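Local coordinates for protein DMATS type aromatic prenyltransferase (PDB 6ZRY) that binds tryptophan in an ABBA barrel and, as a 6-dimethylallyl tryptophan synthase, probably transfers a dimethylallyl group onto the indole ring of that tryptophan, at residues A237-E240 against E241-V245; Y277-I280 against R281-T285. One frame throughout, in Å; residues are numbered along the deposited sequence.

Contact 1 of 2, residues A237-E240 against E241-V245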
# COMPACT_ATOMS: atom_id res chain seq x y z
N ALA A 237 -2.69 20.34 -11.61
CA ALA A 237 -4.02 20.86 -11.24
C ALA A 237 -4.93 19.70 -10.77
O ALA A 237 -5.64 19.87 -9.75
CB ALA A 237 -4.63 21.63 -12.40
N GLU A 238 -4.93 18.60 -11.51
CA GLU A 238 -5.76 17.41 -11.22
C GLU A 238 -5.34 16.85 -9.86
O GLU A 238 -6.24 16.43 -9.10
CB GLU A 238 -5.60 16.35 -12.32
CG GLU A 238 -6.39 15.06 -12.08
CD GLU A 238 -6.28 14.08 -13.23
OE1 GLU A 238 -6.87 13.00 -13.14
OE2 GLU A 238 -5.57 14.39 -14.21
N ILE A 239 -4.02 16.80 -9.56
CA ILE A 239 -3.55 16.24 -8.26
C ILE A 239 -4.06 17.15 -7.15
O ILE A 239 -4.62 16.65 -6.19
CB ILE A 239 -2.02 16.05 -8.22
CG1 ILE A 239 -1.57 15.02 -9.25
CG2 ILE A 239 -1.55 15.67 -6.82
CD1 ILE A 239 -0.10 15.10 -9.58
N GLU A 240 -3.92 18.48 -7.31
CA GLU A 240 -4.42 19.45 -6.29
C GLU A 240 -5.93 19.32 -6.11
O GLU A 240 -6.36 19.34 -4.96
CB GLU A 240 -4.05 20.89 -6.67
CG GLU A 240 -2.58 21.08 -6.66
CD GLU A 240 -2.13 22.49 -6.45
OE1 GLU A 240 -2.78 23.42 -7.07
OE2 GLU A 240 -1.15 22.68 -5.67
N GLU A 241 -6.70 19.19 -7.20
CA GLU A 241 -8.19 19.03 -7.13
C GLU A 241 -8.50 17.78 -6.29
O GLU A 241 -9.40 17.82 -5.44
CB GLU A 241 -8.81 18.92 -8.52
CG GLU A 241 -8.89 20.26 -9.25
CD GLU A 241 -9.22 20.23 -10.73
OE1 GLU A 241 -9.30 21.32 -11.34
OE2 GLU A 241 -9.37 19.14 -11.28
N PHE A 242 -7.79 16.70 -6.56
CA PHE A 242 -7.97 15.42 -5.85
C PHE A 242 -7.71 15.64 -4.35
O PHE A 242 -8.50 15.17 -3.50
CB PHE A 242 -7.05 14.36 -6.43
CG PHE A 242 -7.29 13.01 -5.86
CD1 PHE A 242 -8.31 12.20 -6.37
CD2 PHE A 242 -6.54 12.55 -4.80
CE1 PHE A 242 -8.54 10.95 -5.84
CE2 PHE A 242 -6.80 11.29 -4.26
CZ PHE A 242 -7.78 10.50 -4.80
N CYS A 243 -6.64 16.34 -4.03
CA CYS A 243 -6.22 16.56 -2.62
C CYS A 243 -7.24 17.45 -1.89
O CYS A 243 -7.56 17.14 -0.72
CB CYS A 243 -4.80 17.12 -2.56
SG CYS A 243 -3.53 15.88 -2.91
N VAL A 244 -7.75 18.50 -2.56
CA VAL A 244 -8.78 19.43 -1.99
C VAL A 244 -10.04 18.65 -1.62
O VAL A 244 -10.55 18.88 -0.53
CB VAL A 244 -9.10 20.57 -2.95
CG1 VAL A 244 -10.39 21.31 -2.56
CG2 VAL A 244 -7.94 21.52 -3.06
N VAL A 245 -10.55 17.81 -2.52
CA VAL A 245 -11.79 17.03 -2.26
C VAL A 245 -11.49 16.03 -1.14
O VAL A 245 -12.25 16.02 -0.15
CB VAL A 245 -12.33 16.36 -3.54
CG1 VAL A 245 -13.48 15.44 -3.25
CG2 VAL A 245 -12.72 17.39 -4.59
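F242 meets the preceding turn through its CB, 3.3 Å from I239 O, while its flat ring leads away from that turn to be covered from outside it: I276 of strand 273-278, V330 and L332 of strand 327-333, and L297 of helix 287-300 all touch it. This is one stretch of the alpha-helix 236-247, which lies against the strands of the ABBA barrel. With CG anti to the backbone N (chi1 -173°), the phenyl group is thrown off the helix into those neighbours.

The carboxylate of E241, also flat, does the reverse. Its CG lies beside its own backbone N, and the extended chain runs back along the previous turn: CG comes 3.3 Å from A237 O, and OE2 hovers 4.0 Å from E238 CA. R300 touches this side chain too. E238 sends its OE1 to the hydroxyl of Y301, and its OE2 stays 6.8 Å from E241 OE2, so the two like charges are probably only mildly opposed.

Four successive i to i+4 hydrogen bonds hold the turns together, E241 N to A237 O being 2.8 Å. On the barrel side I239 CG2 lies 4.4 Å from C243 SG, and I276 touches both residues. On the exposed side V244 leans back over the carbonyl one turn earlier, its CG2 3.3 Å from E240 O.

Contact 2 of 2, residues Y277-I280 against R281-T285; sequences YVPI and RSYVT. With TRP (tryptophan), chain C.
Where strand 273-278 of the barrel ends, the chain bends at P279 into a short 3-10 segment beginning at I280, which carries R281 toward the tryptophan pocket. An inverse gamma turn centred on P279 starts the bend. S282 N then bonds to P279 O at 2.9 Å, and Y283 N reaches I280 O from above the carbonyl plane, 51° out of it. P279 O also faces the edge of the Y283 ring, 3.4 Å from CD2, and P279 CG touches CE2 of that ring obliquely. Further on, I280 CG1 packs on V284 CG1 at 3.8 Å.

The R281 side chain leaves with CG wedged between its backbone N and carbonyl carbon (chi1 66°), then runs extended to NE. NH2 gives the ligand tryptophan's OXT a hydrogen bond of 3.0 Å, nearly straight at 162°, with OXT in the guanidinium plane. D56 forms a salt bridge with NE and A328 O accepts from NH1, so every nitrogen has a partner and the group's rotation is fixed. P279 CB lies 3.9 Å from NH1. A leucine here would probably leave the ligand carboxylate without its cationic mate and D56 without its salt bridge. The ligand's indole CH2 lies 4.0 Å from Y277 CD2, so the strand end and the turn after it touch opposite ends of the ligand, and the charge-assisted hydrogen bond from R281 is consistent with recognition of a free amino-acid carboxylate.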
# COMPACT_ATOMS: atom_id res chain seq x y z
N TYR A 277 -1.45 9.43 -2.54
CA TYR A 277 -2.19 8.69 -1.50
C TYR A 277 -2.52 9.65 -0.39
O TYR A 277 -1.62 10.15 0.29
CB TYR A 277 -1.39 7.49 -0.98
CG TYR A 277 -0.85 6.57 -2.04
CD1 TYR A 277 0.29 6.92 -2.76
CD2 TYR A 277 -1.43 5.35 -2.32
CE1 TYR A 277 0.79 6.11 -3.76
CE2 TYR A 277 -0.93 4.51 -3.30
CZ TYR A 277 0.19 4.90 -4.02
OH TYR A 277 0.71 4.09 -4.99
N VAL A 278 -3.80 9.97 -0.25
CA VAL A 278 -4.28 10.83 0.84
C VAL A 278 -4.74 9.93 1.98
O VAL A 278 -5.69 9.14 1.81
CB VAL A 278 -5.41 11.76 0.38
CG1 VAL A 278 -5.92 12.62 1.51
CG2 VAL A 278 -4.97 12.62 -0.81
N PRO A 279 -4.18 10.11 3.20
CA PRO A 279 -4.64 9.37 4.39
C PRO A 279 -5.88 10.07 4.95
O PRO A 279 -5.83 10.72 6.02
CB PRO A 279 -3.42 9.45 5.29
CG PRO A 279 -2.86 10.83 5.00
CD PRO A 279 -3.05 11.01 3.52
N ILE A 280 -6.97 9.86 4.24
CA ILE A 280 -8.26 10.59 4.40
C ILE A 280 -8.77 10.44 5.83
O ILE A 280 -9.37 11.38 6.32
CB ILE A 280 -9.26 10.12 3.35
CG1 ILE A 280 -10.56 10.94 3.45
CG2 ILE A 280 -9.52 8.63 3.44
CD1 ILE A 280 -11.38 10.91 2.22
N ARG A 281 -8.48 9.32 6.51
CA ARG A 281 -8.92 9.07 7.91
C ARG A 281 -8.45 10.19 8.83
O ARG A 281 -9.09 10.40 9.89
CB ARG A 281 -8.39 7.73 8.44
CG ARG A 281 -6.87 7.67 8.60
CD ARG A 281 -6.53 6.25 8.98
NE ARG A 281 -5.16 5.93 9.30
CZ ARG A 281 -4.15 5.83 8.44
NH1 ARG A 281 -4.30 6.10 7.16
NH2 ARG A 281 -2.96 5.45 8.88
N SER A 282 -7.39 10.89 8.47
CA SER A 282 -6.78 11.96 9.32
C SER A 282 -7.52 13.30 9.11
O SER A 282 -7.30 14.21 9.90
CB SER A 282 -5.31 12.08 9.02
OG SER A 282 -4.65 12.94 9.91
N TYR A 283 -8.38 13.41 8.10
CA TYR A 283 -8.93 14.71 7.63
C TYR A 283 -10.46 14.69 7.59
O TYR A 283 -11.02 15.57 6.95
CB TYR A 283 -8.27 15.04 6.28
CG TYR A 283 -6.78 15.19 6.43
CD1 TYR A 283 -6.24 16.32 7.01
CD2 TYR A 283 -5.91 14.14 6.11
CE1 TYR A 283 -4.87 16.47 7.19
CE2 TYR A 283 -4.54 14.27 6.28
CZ TYR A 283 -4.01 15.43 6.83
OH TYR A 283 -2.66 15.55 7.02
N VAL A 284 -11.08 13.76 8.29
CA VAL A 284 -12.56 13.63 8.35
C VAL A 284 -13.00 13.46 9.81
O VAL A 284 -12.15 13.13 10.65
CB VAL A 284 -13.05 12.44 7.51
CG1 VAL A 284 -12.78 12.63 6.02
CG2 VAL A 284 -12.45 11.12 8.01
N THR A 285 -14.29 13.64 10.07
CA THR A 285 -14.92 13.38 11.39
C THR A 285 -15.13 11.88 11.56
O THR A 285 -15.03 11.40 12.70
CB THR A 285 -16.21 14.18 11.55
OG1 THR A 285 -17.07 13.94 10.43
CG2 THR A 285 -15.90 15.65 11.66
N TRP C . -0.69 1.99 7.83
CA TRP C . 0.58 2.58 7.28
C TRP C . 0.39 4.08 7.02
O TRP C . 1.38 4.79 6.79
CB TRP C . 1.04 1.84 6.01
CG TRP C . 0.09 1.92 4.86
CD1 TRP C . -1.01 1.13 4.63
CD2 TRP C . 0.16 2.83 3.75
NE1 TRP C . -1.63 1.50 3.47
CE2 TRP C . -0.93 2.53 2.89
CE3 TRP C . 1.04 3.86 3.38
CZ2 TRP C . -1.17 3.24 1.71
CZ3 TRP C . 0.80 4.55 2.21
CH2 TRP C . -0.28 4.24 1.39
OXT TRP C . -0.76 4.58 7.05

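Overall arrangement
Contact 1 closes before contact 2 opens; between them the chain runs through strands 252-253, 258-265 and most of 273-278. Their centres are 14 Å apart, on the same side of the chain's centre. Helix 236-247 packs against strand 273-278, and V278 joins the two contacts directly: its CG2 lies 4.1 Å from F242 CE2 and equally far from C243 SG. Helix 287-300 touches both as well, through F242 and V245 of contact 1 and I280 and V284 of contact 2. The order across the barrel wall is therefore helix, strand, ligand pocket, with 237-245 behind the strand whose end leads into the turn that carries R281 to the tryptophan.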